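Local atomic coordinates of acyl-CoA dehydrogenase (Thermus thermophilus, PDB entry 2Z1Q), a protein that probably uses bound FAD to oxidise saturated acyl-CoA thioesters to 2,3-dehydroacyl-CoA, passing the electrons to an acceptor. Residues V108-G111 and A112-I116; E220-M223 and G224-A227; I353-V356 and L357-V361; D390-I393 and N394-F397; E398-N401 and E402-R405. One frame throughout, in Å; residues are numbered along the deposited sequence.

Interactions 1, 2, 4 and 5 follow the FAD from its flavin to its adenine, and interaction 3 lies behind them in the C-terminal helices. Ile116, Ile225, Ile393 and Phe397 line the pocket in the first, second and fourth, Glu402 and Ile403 in the fifth. Val108 CG2 packs 3.9 Å from Ile225 CD1, joining interaction 1 to interaction 2. The loop of interaction 2 is tied to interaction 4 by Ile225 N and Asp390 OD1, 2.7 Å apart. Interaction 3 holds the chain after helix 383-392: Lys355 NZ is 2.6 Å from Phe397 O, and Glu360 OE1 meets Arg405 NH1 of interaction 5 in a 2.9 Å salt bridge.

Interaction 1: residues V108-G111 and A112-I116; sequences VTYG and AHTSI
From Val108 to Ser115 one helix runs through both segments, with four i-to-i+4 backbone bonds crossing the join, such as Ala112 N to Val108 O at 2.7 Å, and with a wider pi-type turn at 113-116. Thr114 meets the ring of Tyr110 one turn back. Its CG2 lies over one face, displaced toward the rim, in a CH-pi contact with CG2 3.8 Å from the centroid of the Tyr110 ring. The first torsion of Tyr110 (chi1 174°) puts CG opposite the backbone N and brings the ring alongside Thr114, one face meeting CG2; its OH bonds to Leu74 O. This helix, 106-117, belongs to the N-terminal helical domain of the acyl-CoA dehydrogenase fold, and Val108 and Ala112 pack on Ser183 of the middle-domain sheet. Replacing Tyr110 by an alanine would probably leave Leu74 O without this hydroxyl and open a gap beside the Thr114 methyl. Gly111 O is gripped from opposite faces of its plane, by Ser115 N and by Ser115 OG at 2.6 Å. A water donates to the same Gly111 O at 3.1 Å and also bonds to Thr114 OG1. The His113 imidazole leads away from 108-111 into the protein, ND1 to Ala144 N and NE2 to Leu137 O.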
# COMPACT_ATOMS: atom_id res chain seq x y z
N VAL B 108 3.63 -0.05 -20.35
CA VAL B 108 5.09 -0.20 -20.21
C VAL B 108 5.68 -0.50 -21.59
O VAL B 108 6.74 0.01 -21.94
CB VAL B 108 5.44 -1.32 -19.20
CG1 VAL B 108 6.96 -1.51 -19.10
CG2 VAL B 108 4.89 -0.94 -17.83
N THR B 109 4.99 -1.32 -22.38
CA THR B 109 5.48 -1.64 -23.74
C THR B 109 5.66 -0.33 -24.50
O THR B 109 6.74 -0.04 -25.00
CB THR B 109 4.46 -2.53 -24.48
OG1 THR B 109 4.18 -3.69 -23.71
CG2 THR B 109 5.01 -2.94 -25.84
N TYR B 110 4.59 0.47 -24.56
CA TYR B 110 4.61 1.77 -25.23
C TYR B 110 5.67 2.69 -24.61
O TYR B 110 6.50 3.26 -25.31
CB TYR B 110 3.24 2.45 -25.10
CG TYR B 110 3.19 3.87 -25.64
CD1 TYR B 110 3.04 4.10 -27.00
CD2 TYR B 110 3.32 4.97 -24.79
CE1 TYR B 110 3.02 5.39 -27.52
CE2 TYR B 110 3.30 6.29 -25.30
CZ TYR B 110 3.15 6.47 -26.68
OH TYR B 110 3.13 7.71 -27.27
N GLY B 111 5.62 2.82 -23.28
CA GLY B 111 6.56 3.68 -22.58
C GLY B 111 8.02 3.35 -22.79
O GLY B 111 8.83 4.24 -23.07
N ALA B 112 8.39 2.08 -22.66
CA ALA B 112 9.79 1.71 -22.83
C ALA B 112 10.23 2.04 -24.27
O ALA B 112 11.30 2.59 -24.50
CB ALA B 112 9.98 0.24 -22.52
N HIS B 113 9.39 1.71 -25.23
CA HIS B 113 9.69 1.98 -26.64
C HIS B 113 9.92 3.49 -26.92
O HIS B 113 11.02 3.89 -27.29
CB HIS B 113 8.56 1.45 -27.50
CG HIS B 113 8.75 1.67 -28.96
ND1 HIS B 113 9.72 1.01 -29.70
CD2 HIS B 113 8.09 2.48 -29.83
CE1 HIS B 113 9.64 1.40 -30.96
NE2 HIS B 113 8.67 2.29 -31.07
N THR B 114 8.89 4.32 -26.71
CA THR B 114 8.99 5.77 -26.97
C THR B 114 10.01 6.55 -26.14
O THR B 114 10.52 7.59 -26.60
CB THR B 114 7.61 6.48 -26.80
OG1 THR B 114 7.20 6.41 -25.43
CG2 THR B 114 6.55 5.82 -27.67
N SER B 115 10.33 6.09 -24.94
CA SER B 115 11.29 6.82 -24.12
C SER B 115 12.69 6.22 -24.18
O SER B 115 13.48 6.58 -25.06
CB SER B 115 10.80 6.91 -22.67
OG SER B 115 10.72 5.64 -22.05
N ILE B 116 13.02 5.32 -23.27
CA ILE B 116 14.35 4.73 -23.27
C ILE B 116 14.72 4.02 -24.58
O ILE B 116 15.89 3.92 -24.92
CB ILE B 116 14.50 3.75 -22.10
CG1 ILE B 116 13.33 2.76 -22.10
CG2 ILE B 116 14.59 4.53 -20.80
CD1 ILE B 116 13.36 1.74 -20.96
O HOH W 1 7.48 7.01 -22.60

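Interaction 2: residues E220-M223 and G224-A227; sequences EKKM and GIKA
Lys222 folds its side chain along the backbone of Gly224 and Ile225 in the loop 220-227. Its CB starts 4.0 Å from Gly224 O, and CG, lodged between its own backbone N and carbonyl carbon (chi1 46°), comes in to 3.0 Å from the same Gly224 O. The chain then bends, with CD passing Gly224 O at 4.1 Å and CE reaching 3.8 Å from Ile225 O. At the tip, NZ donates to Ile225 O at 3.0 Å, standing well above the carbonyl plane, 43° out of it. The ammonium also bonds to Thr230 OG1 and, weakly, to Ser228 O, which leaves it tethered to the start of the next strand. The lysine crosses the Ile225 side chain at about a right angle, NZ lying 3.8 Å from Ile225 CG1. A second lysine runs the other way: Lys226 NZ returns to bond Lys222 O at 3.1 Å. Nearby Met223 O accepts from Arg389 NH1. Tyr378 of the second subunit packs on both Lys222 and Ile225. The two lysine-to-carbonyl bonds close up an irregular stretch of the connection from strand 214-216 to strand 230-235 in the middle beta domain, and this loop carries Ile225 to the FAD pocket.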
# COMPACT_ATOMS: atom_id res chain seq x y z
N GLU B 220 9.94 -12.97 -17.26
CA GLU B 220 10.00 -12.84 -15.81
C GLU B 220 8.57 -12.96 -15.28
O GLU B 220 7.63 -12.51 -15.93
CB GLU B 220 10.57 -11.48 -15.40
CG GLU B 220 12.05 -11.28 -15.67
CD GLU B 220 12.92 -12.10 -14.74
OE1 GLU B 220 12.37 -12.74 -13.81
OE2 GLU B 220 14.16 -12.10 -14.92
N LYS B 221 8.40 -13.57 -14.11
CA LYS B 221 7.06 -13.65 -13.54
C LYS B 221 6.96 -12.59 -12.45
O LYS B 221 7.62 -12.69 -11.42
CB LYS B 221 6.81 -15.05 -12.96
CG LYS B 221 6.90 -16.18 -13.99
CD LYS B 221 6.34 -17.47 -13.39
CE LYS B 221 6.15 -18.56 -14.44
NZ LYS B 221 7.42 -19.21 -14.86
N LYS B 222 6.16 -11.55 -12.67
CA LYS B 222 6.06 -10.50 -11.67
C LYS B 222 4.68 -10.37 -11.04
O LYS B 222 3.72 -11.01 -11.49
CB LYS B 222 6.50 -9.16 -12.25
CG LYS B 222 5.92 -8.85 -13.61
CD LYS B 222 6.92 -9.16 -14.72
CE LYS B 222 6.30 -9.00 -16.12
NZ LYS B 222 6.24 -7.61 -16.64
N MET B 223 4.56 -9.52 -10.01
CA MET B 223 3.25 -9.39 -9.37
C MET B 223 2.23 -8.66 -10.24
O MET B 223 1.03 -8.89 -10.09
CB MET B 223 3.31 -8.75 -7.96
CG MET B 223 3.28 -7.24 -7.87
SD MET B 223 2.76 -6.56 -6.28
CE MET B 223 4.08 -7.13 -5.22
N GLY B 224 2.70 -7.83 -11.16
CA GLY B 224 1.79 -7.07 -12.01
C GLY B 224 2.32 -6.74 -13.40
O GLY B 224 3.38 -7.21 -13.80
N ILE B 225 1.59 -5.87 -14.11
CA ILE B 225 1.91 -5.52 -15.49
C ILE B 225 2.32 -6.77 -16.27
O ILE B 225 3.34 -6.78 -16.97
CB ILE B 225 3.01 -4.42 -15.62
CG1 ILE B 225 4.32 -4.84 -14.96
CG2 ILE B 225 2.56 -3.13 -14.98
CD1 ILE B 225 5.41 -3.82 -15.19
N LYS B 226 1.52 -7.82 -16.13
CA LYS B 226 1.78 -9.09 -16.81
C LYS B 226 1.70 -8.97 -18.33
O LYS B 226 2.31 -9.77 -19.05
CB LYS B 226 0.81 -10.16 -16.31
CG LYS B 226 1.04 -10.60 -14.86
CD LYS B 226 -0.06 -11.54 -14.42
CE LYS B 226 0.27 -12.14 -13.06
NZ LYS B 226 0.69 -11.04 -12.19
N ALA B 227 0.96 -7.98 -18.82
CA ALA B 227 0.83 -7.77 -20.27
C ALA B 227 2.14 -7.24 -20.84
O ALA B 227 2.29 -7.10 -22.05
CB ALA B 227 -0.28 -6.78 -20.57

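Interaction 3: residues I353-V356 and L357-V361; sequences IIKV and LGSEV
Ser359 reaches back one turn to the carbonyl of Lys355, and the hydroxyl does more of the bonding than the amide. Ser359 OG donates to Lys355 O at 2.7 Å and lies in the carbonyl plane, whereas Ser359 N reaches the same Lys355 O only weakly, at 3.3 Å. A chi1 of 48° sets OG between the backbone N and carbonyl carbon of the serine, turned back to the previous turn. The remaining backbone bonds are ordinary helical ones: Leu357 N to Ile353 O, Gly358 N to Ile354 O at 2.8 Å, and Glu360 N to Val356 O. Packing contacts come next. Val356 and Glu360 run side by side in the same direction, with Val356 CG1 3.6 Å from Glu360 OE1, and Glu360 CG passes 3.2 Å from Val356 O. Charged ends finish the account. Glu360 OE1 pairs with Arg405, and the bent chain of Lys355 carries NZ to Phe397 O and Asn401 OD1, to both of which it bonds. Leu357 and Ile353 pack on Ile487 of helix 476-502, while Ile354 packs on helix 300-331. The two segments lie largely in the first half of helix 348-372, a helix of the C-terminal helical domain of acyl-CoA dehydrogenases.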
# COMPACT_ATOMS: atom_id res chain seq x y z
N ILE B 353 10.00 15.54 -8.87
CA ILE B 353 8.89 15.81 -7.94
C ILE B 353 7.57 15.18 -8.39
O ILE B 353 6.88 14.55 -7.59
CB ILE B 353 8.65 17.33 -7.74
CG1 ILE B 353 9.80 17.95 -6.94
CG2 ILE B 353 7.33 17.55 -6.99
CD1 ILE B 353 9.71 19.48 -6.84
N ILE B 354 7.20 15.37 -9.66
CA ILE B 354 5.96 14.79 -10.15
C ILE B 354 6.07 13.27 -10.30
O ILE B 354 5.06 12.58 -10.29
CB ILE B 354 5.52 15.42 -11.50
CG1 ILE B 354 6.63 15.27 -12.53
CG2 ILE B 354 5.17 16.90 -11.31
CD1 ILE B 354 6.33 15.94 -13.84
N LYS B 355 7.29 12.75 -10.42
CA LYS B 355 7.50 11.31 -10.53
C LYS B 355 7.16 10.65 -9.18
O LYS B 355 6.45 9.65 -9.12
CB LYS B 355 8.95 11.02 -10.96
CG LYS B 355 9.53 9.69 -10.46
CD LYS B 355 8.85 8.51 -11.06
CE LYS B 355 8.66 7.36 -10.05
NZ LYS B 355 9.91 6.77 -9.52
N VAL B 356 7.64 11.25 -8.10
CA VAL B 356 7.39 10.77 -6.75
C VAL B 356 5.94 11.02 -6.35
O VAL B 356 5.29 10.15 -5.80
CB VAL B 356 8.29 11.48 -5.72
CG1 VAL B 356 8.03 10.93 -4.32
CG2 VAL B 356 9.74 11.31 -6.11
N LEU B 357 5.45 12.22 -6.66
CA LEU B 357 4.08 12.61 -6.33
C LEU B 357 3.07 11.72 -7.04
O LEU B 357 2.12 11.22 -6.43
CB LEU B 357 3.84 14.05 -6.77
CG LEU B 357 2.91 14.97 -5.98
CD1 LEU B 357 2.31 15.92 -7.01
CD2 LEU B 357 1.81 14.24 -5.23
N GLY B 358 3.26 11.54 -8.35
CA GLY B 358 2.33 10.74 -9.11
C GLY B 358 2.22 9.31 -8.62
O GLY B 358 1.14 8.85 -8.27
N SER B 359 3.35 8.62 -8.58
CA SER B 359 3.33 7.24 -8.13
C SER B 359 2.73 7.09 -6.74
O SER B 359 1.97 6.16 -6.51
CB SER B 359 4.75 6.64 -8.20
OG SER B 359 5.71 7.50 -7.61
N GLU B 360 3.04 8.00 -5.81
CA GLU B 360 2.50 7.88 -4.45
C GLU B 360 1.02 8.19 -4.37
O GLU B 360 0.31 7.62 -3.53
CB GLU B 360 3.31 8.73 -3.48
CG GLU B 360 4.73 8.17 -3.36
CD GLU B 360 5.57 8.82 -2.28
OE1 GLU B 360 6.74 8.40 -2.15
OE2 GLU B 360 5.09 9.72 -1.56
N VAL B 361 0.55 9.08 -5.24
CA VAL B 361 -0.87 9.40 -5.27
C VAL B 361 -1.61 8.17 -5.83
O VAL B 361 -2.58 7.72 -5.24
CB VAL B 361 -1.17 10.63 -6.14
CG1 VAL B 361 -2.66 10.73 -6.39
CG2 VAL B 361 -0.67 11.91 -5.44

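Interaction 4: residues D390-I393 and N394-F397; sequences DARI and NRIF. With FAD (flavin-adenine dinucleotide), chain D.
Ile393 and Phe397 carry this contact, in the turn where the chain leaves helix 383-392 within the C-terminal helical domain and comes up beside the FAD. Backbone bonds shape the turn. Asn394 N donates to Ala391 O, and Ile393 O then takes two donors: Ile396 N at 2.9 Å, well above the carbonyl plane, and Phe397 N, nearly along the C=O axis. Two grips on one oxygen fix where Phe397 begins. The apolar contacts follow from that. Ile393 CG1 sits over one face of the Phe397 ring in a CH-pi contact, with CG1 3.5 Å from the ring centroid and 15° off the ring normal. Having CG1 opposite the backbone N (chi1 -166°) lets Ile393 reach on past the ring to the flavin, where CD1 lies 3.4 Å from FAD C8M. The Phe397 ring offers its edge to the flavin, FAD C7 lying near the ring plane. Stacked charges form the third group. The guanidinium groups of Arg392 and Arg395 lie flat on each other, the group centres 3.6 Å apart and the planes tilted by 21°. Asp367 of the second subunit bridges both arginines, and Asp363 of the same chain also pairs with Arg395, so the carboxylates probably balance the two positive charges. Gln371 of the second subunit bonds to Arg392 NH2 as well. Asn394 ND2 donates to a water at 3.0 Å, and that water donates weakly to Asp390 O.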
# COMPACT_ATOMS: atom_id res chain seq x y z
N ASP B 390 -0.53 -3.61 -10.67
CA ASP B 390 0.19 -2.85 -11.70
C ASP B 390 0.83 -1.57 -11.15
O ASP B 390 1.87 -1.13 -11.62
CB ASP B 390 -0.75 -2.45 -12.84
CG ASP B 390 -1.26 -3.64 -13.65
OD1 ASP B 390 -0.81 -4.79 -13.40
OD2 ASP B 390 -2.11 -3.43 -14.55
N ALA B 391 0.18 -0.98 -10.15
CA ALA B 391 0.67 0.28 -9.60
C ALA B 391 1.98 0.18 -8.84
O ALA B 391 2.83 1.06 -8.94
CB ALA B 391 -0.38 0.88 -8.69
N ARG B 392 2.12 -0.89 -8.08
CA ARG B 392 3.28 -1.13 -7.23
C ARG B 392 4.66 -0.86 -7.87
O ARG B 392 5.56 -0.33 -7.21
CB ARG B 392 3.22 -2.58 -6.70
CG ARG B 392 3.63 -2.73 -5.23
CD ARG B 392 4.84 -1.90 -5.00
NE ARG B 392 5.19 -1.61 -3.63
CZ ARG B 392 6.17 -0.76 -3.34
NH1 ARG B 392 6.52 -0.49 -2.09
NH2 ARG B 392 6.79 -0.16 -4.35
N ILE B 393 4.82 -1.20 -9.14
CA ILE B 393 6.11 -1.00 -9.81
C ILE B 393 6.52 0.46 -9.98
O ILE B 393 7.71 0.79 -10.01
CB ILE B 393 6.10 -1.69 -11.21
CG1 ILE B 393 7.53 -1.79 -11.76
CG2 ILE B 393 5.21 -0.92 -12.18
CD1 ILE B 393 8.49 -2.58 -10.88
N ASN B 394 5.55 1.36 -10.04
CA ASN B 394 5.84 2.77 -10.23
C ASN B 394 6.78 3.49 -9.28
O ASN B 394 7.53 4.36 -9.71
CB ASN B 394 4.53 3.52 -10.39
CG ASN B 394 3.81 3.10 -11.63
OD1 ASN B 394 4.38 3.12 -12.72
ND2 ASN B 394 2.56 2.68 -11.49
N ARG B 395 6.76 3.13 -8.00
CA ARG B 395 7.64 3.75 -7.02
C ARG B 395 9.08 3.24 -7.18
O ARG B 395 9.99 3.67 -6.46
CB ARG B 395 7.13 3.46 -5.61
CG ARG B 395 5.81 4.17 -5.28
CD ARG B 395 4.99 3.37 -4.25
NE ARG B 395 5.67 3.24 -2.96
CZ ARG B 395 5.26 2.44 -1.98
NH1 ARG B 395 4.18 1.69 -2.13
NH2 ARG B 395 5.94 2.39 -0.85
N ILE B 396 9.28 2.34 -8.13
CA ILE B 396 10.61 1.78 -8.40
C ILE B 396 11.17 2.28 -9.73
O ILE B 396 12.35 2.64 -9.82
CB ILE B 396 10.56 0.26 -8.36
CG1 ILE B 396 10.14 -0.16 -6.96
CG2 ILE B 396 11.92 -0.35 -8.72
CD1 ILE B 396 9.97 -1.62 -6.80
N PHE B 397 10.31 2.31 -10.75
CA PHE B 397 10.63 2.79 -12.10
C PHE B 397 11.20 4.21 -12.12
O PHE B 397 10.90 5.02 -11.25
CB PHE B 397 9.38 2.82 -12.99
CG PHE B 397 9.01 1.50 -13.63
CD1 PHE B 397 9.95 0.49 -13.73
CD2 PHE B 397 7.74 1.31 -14.17
CE1 PHE B 397 9.63 -0.70 -14.37
CE2 PHE B 397 7.42 0.11 -14.82
CZ PHE B 397 8.35 -0.89 -14.92
PA FAD D . 17.76 -2.57 -5.28
O1A FAD D . 16.52 -3.13 -5.76
O2A FAD D . 19.20 -2.94 -5.88
O5B FAD D . 17.67 -1.20 -4.54
C5B FAD D . 17.19 -1.40 -3.21
C4B FAD D . 17.34 0.01 -2.68
O4B FAD D . 17.50 1.12 -3.47
C3B FAD D . 16.62 0.44 -1.32
O3B FAD D . 17.35 -0.04 -0.19
C2B FAD D . 16.77 1.99 -1.63
O2B FAD D . 16.81 2.86 -0.49
C1B FAD D . 18.05 1.72 -2.36
N9A FAD D . 19.05 2.72 -2.63
C8A FAD D . 19.82 2.65 -3.75
N7A FAD D . 20.67 3.61 -3.76
C5A FAD D . 20.48 4.38 -2.67
C6A FAD D . 21.11 5.56 -2.15
N6A FAD D . 22.14 6.14 -2.85
N1A FAD D . 20.64 6.06 -0.98
C2A FAD D . 19.66 5.48 -0.29
N3A FAD D . 19.08 4.39 -0.75
C4A FAD D . 19.43 3.80 -1.90
N1 FAD D . 15.84 -1.75 -16.71
C2 FAD D . 16.26 -1.32 -17.92
O2 FAD D . 17.43 -0.99 -18.05
N3 FAD D . 15.45 -1.26 -19.00
C4 FAD D . 14.12 -1.63 -18.95
O4 FAD D . 13.41 -1.58 -19.92
C4X FAD D . 13.60 -2.13 -17.65
N5 FAD D . 12.34 -2.55 -17.49
C5X FAD D . 11.90 -3.04 -16.31
C6 FAD D . 10.56 -3.56 -16.16
C7 FAD D . 10.15 -4.10 -14.93
C7M FAD D . 8.75 -4.66 -14.79
C8 FAD D . 11.05 -4.13 -13.81
C8M FAD D . 10.65 -4.72 -12.48
C9 FAD D . 12.33 -3.63 -13.94
C9A FAD D . 12.79 -3.09 -15.18
N10 FAD D . 14.11 -2.62 -15.30
C10 FAD D . 14.57 -2.15 -16.51
C1' FAD D . 14.93 -2.72 -14.11
C2' FAD D . 15.10 -1.41 -13.33
O2' FAD D . 15.81 -0.44 -14.08
C3' FAD D . 15.85 -1.89 -12.12
O3' FAD D . 14.99 -2.84 -11.43
C4' FAD D . 16.20 -0.83 -11.12
O4' FAD D . 17.07 0.18 -11.63
C5' FAD D . 16.82 -1.66 -10.05
O5' FAD D . 17.19 -0.98 -8.96
P FAD D . 17.48 -2.23 -8.00
O1P FAD D . 16.27 -3.10 -8.01
O2P FAD D . 18.75 -3.09 -8.53
O3P FAD D . 17.71 -1.53 -6.54
O HOH W 2 0.13 1.63 -12.85

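Interaction 5: residues E398-N401 and E402-R405; sequences EGTN and EINR. With FAD (flavin-adenine dinucleotide), chain D.
At the adenosine end of the FAD pocket, Thr400 is the N-cap of helix 401-407, its OG1 accepting from Ile403 N at 3.1 Å in an almost straight bond (174°). With chi1 at 68°, OG1 stays close to its own backbone and faces the first turn; it also makes a weak bond to Glu402 OE1. Asn404 fastens the incoming loop to the helix. Its ND2 donates to Glu398 O at 3.3 Å, with Glu398 O nearly in the plane of the Asn404 amide, and to Thr400 O at 3.1 Å, from above that carbonyl. Thr400 O also accepts from Asn404 N, so backbone and side chain of one residue grip the same oxygen. OD1 of Asn404 bonds to Ser352 OG, which helps fix the rotation of the amide. A leucine in place of Asn404 would probably leave Glu398 O without this donor and Ser352 without its partner, setting the loop freer to move. One turn after Asn401, Arg405 NH2 brings its guanidinium edge to Asn401 CB at 3.4 Å, while the guanidinium forms salt bridges with Glu360 and Asp484. Glu402 turns to Lys305 and Gln371 of the second subunit. Ile403 CD1 comes within 3.2 Å of FAD N7A, and Glu402 CG lies 3.4 Å from FAD O2B. This is a capped helix start serving as a wall of the dinucleotide site at the dimer interface.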
# COMPACT_ATOMS: atom_id res chain seq x y z
N GLU B 398 12.00 4.51 -13.14
CA GLU B 398 12.59 5.84 -13.32
C GLU B 398 13.33 6.28 -12.07
O GLU B 398 13.30 7.46 -11.71
CB GLU B 398 11.48 6.87 -13.61
CG GLU B 398 10.45 6.43 -14.64
CD GLU B 398 11.04 6.23 -16.02
OE1 GLU B 398 10.48 5.42 -16.79
OE2 GLU B 398 12.07 6.86 -16.34
N GLY B 399 14.00 5.34 -11.42
CA GLY B 399 14.69 5.65 -10.19
C GLY B 399 13.67 5.45 -9.08
O GLY B 399 12.52 5.87 -9.21
N THR B 400 14.09 4.79 -8.00
CA THR B 400 13.20 4.54 -6.87
C THR B 400 12.88 5.91 -6.27
O THR B 400 13.60 6.88 -6.52
CB THR B 400 13.89 3.70 -5.78
OG1 THR B 400 14.94 4.47 -5.17
CG2 THR B 400 14.49 2.44 -6.37
N ASN B 401 11.82 5.98 -5.47
CA ASN B 401 11.46 7.24 -4.85
C ASN B 401 12.51 7.71 -3.85
O ASN B 401 12.60 8.90 -3.56
CB ASN B 401 10.08 7.13 -4.22
CG ASN B 401 8.97 7.16 -5.26
OD1 ASN B 401 9.25 7.34 -6.45
ND2 ASN B 401 7.74 7.01 -4.83
N GLU B 402 13.30 6.77 -3.33
CA GLU B 402 14.39 7.12 -2.41
C GLU B 402 15.42 7.92 -3.22
O GLU B 402 15.80 9.02 -2.83
CB GLU B 402 15.06 5.85 -1.83
CG GLU B 402 14.21 5.06 -0.83
CD GLU B 402 13.00 4.40 -1.45
OE1 GLU B 402 13.17 3.56 -2.35
OE2 GLU B 402 11.87 4.74 -1.04
N ILE B 403 15.85 7.36 -4.35
CA ILE B 403 16.82 8.02 -5.23
C ILE B 403 16.32 9.40 -5.68
O ILE B 403 17.09 10.37 -5.68
CB ILE B 403 17.15 7.14 -6.48
CG1 ILE B 403 18.51 6.47 -6.30
CG2 ILE B 403 17.20 7.98 -7.75
CD1 ILE B 403 18.58 5.56 -5.14
N ASN B 404 15.05 9.49 -6.04
CA ASN B 404 14.50 10.77 -6.47
C ASN B 404 14.43 11.77 -5.31
O ASN B 404 14.69 12.96 -5.50
CB ASN B 404 13.11 10.57 -7.08
CG ASN B 404 13.19 10.12 -8.52
OD1 ASN B 404 13.56 10.91 -9.40
ND2 ASN B 404 12.86 8.85 -8.78
N ARG B 405 14.10 11.28 -4.12
CA ARG B 405 14.02 12.14 -2.94
C ARG B 405 15.39 12.75 -2.63
O ARG B 405 15.47 13.86 -2.12
CB ARG B 405 13.51 11.38 -1.72
CG ARG B 405 11.98 11.26 -1.62
CD ARG B 405 11.53 10.69 -0.28
NE ARG B 405 10.09 10.86 -0.08
CZ ARG B 405 9.16 10.12 -0.67
NH1 ARG B 405 7.87 10.37 -0.43
NH2 ARG B 405 9.48 9.11 -1.47
PA FAD D . 17.76 -2.57 -5.28
O1A FAD D . 16.52 -3.13 -5.76
O2A FAD D . 19.20 -2.94 -5.88
O5B FAD D . 17.67 -1.20 -4.54
C5B FAD D . 17.19 -1.40 -3.21
C4B FAD D . 17.34 0.01 -2.68
O4B FAD D . 17.50 1.12 -3.47
C3B FAD D . 16.62 0.44 -1.32
O3B FAD D . 17.35 -0.04 -0.19
C2B FAD D . 16.77 1.99 -1.63
O2B FAD D . 16.81 2.86 -0.49
C1B FAD D . 18.05 1.72 -2.36
N9A FAD D . 19.05 2.72 -2.63
C8A FAD D . 19.82 2.65 -3.75
N7A FAD D . 20.67 3.61 -3.76
C5A FAD D . 20.48 4.38 -2.67
C6A FAD D . 21.11 5.56 -2.15
N6A FAD D . 22.14 6.14 -2.85
N1A FAD D . 20.64 6.06 -0.98
C2A FAD D . 19.66 5.48 -0.29
N3A FAD D . 19.08 4.39 -0.75
C4A FAD D . 19.43 3.80 -1.90
N1 FAD D . 15.84 -1.75 -16.71
C2 FAD D . 16.26 -1.32 -17.92
O2 FAD D . 17.43 -0.99 -18.05
N3 FAD D . 15.45 -1.26 -19.00
C4 FAD D . 14.12 -1.63 -18.95
O4 FAD D . 13.41 -1.58 -19.92
C4X FAD D . 13.60 -2.13 -17.65
N5 FAD D . 12.34 -2.55 -17.49
C5X FAD D . 11.90 -3.04 -16.31
C6 FAD D . 10.56 -3.56 -16.16
C7 FAD D . 10.15 -4.10 -14.93
C7M FAD D . 8.75 -4.66 -14.79
C8 FAD D . 11.05 -4.13 -13.81
C8M FAD D . 10.65 -4.72 -12.48
C9 FAD D . 12.33 -3.63 -13.94
C9A FAD D . 12.79 -3.09 -15.18
N10 FAD D . 14.11 -2.62 -15.30
C10 FAD D . 14.57 -2.15 -16.51
C1' FAD D . 14.93 -2.72 -14.11
C2' FAD D . 15.10 -1.41 -13.33
O2' FAD D . 15.81 -0.44 -14.08
C3' FAD D . 15.85 -1.89 -12.12
O3' FAD D . 14.99 -2.84 -11.43
C4' FAD D . 16.20 -0.83 -11.12
O4' FAD D . 17.07 0.18 -11.63
C5' FAD D . 16.82 -1.66 -10.05
O5' FAD D . 17.19 -0.98 -8.96
P FAD D . 17.48 -2.23 -8.00
O1P FAD D . 16.27 -3.10 -8.01
O2P FAD D . 18.75 -3.09 -8.53
O3P FAD D . 17.71 -1.53 -6.54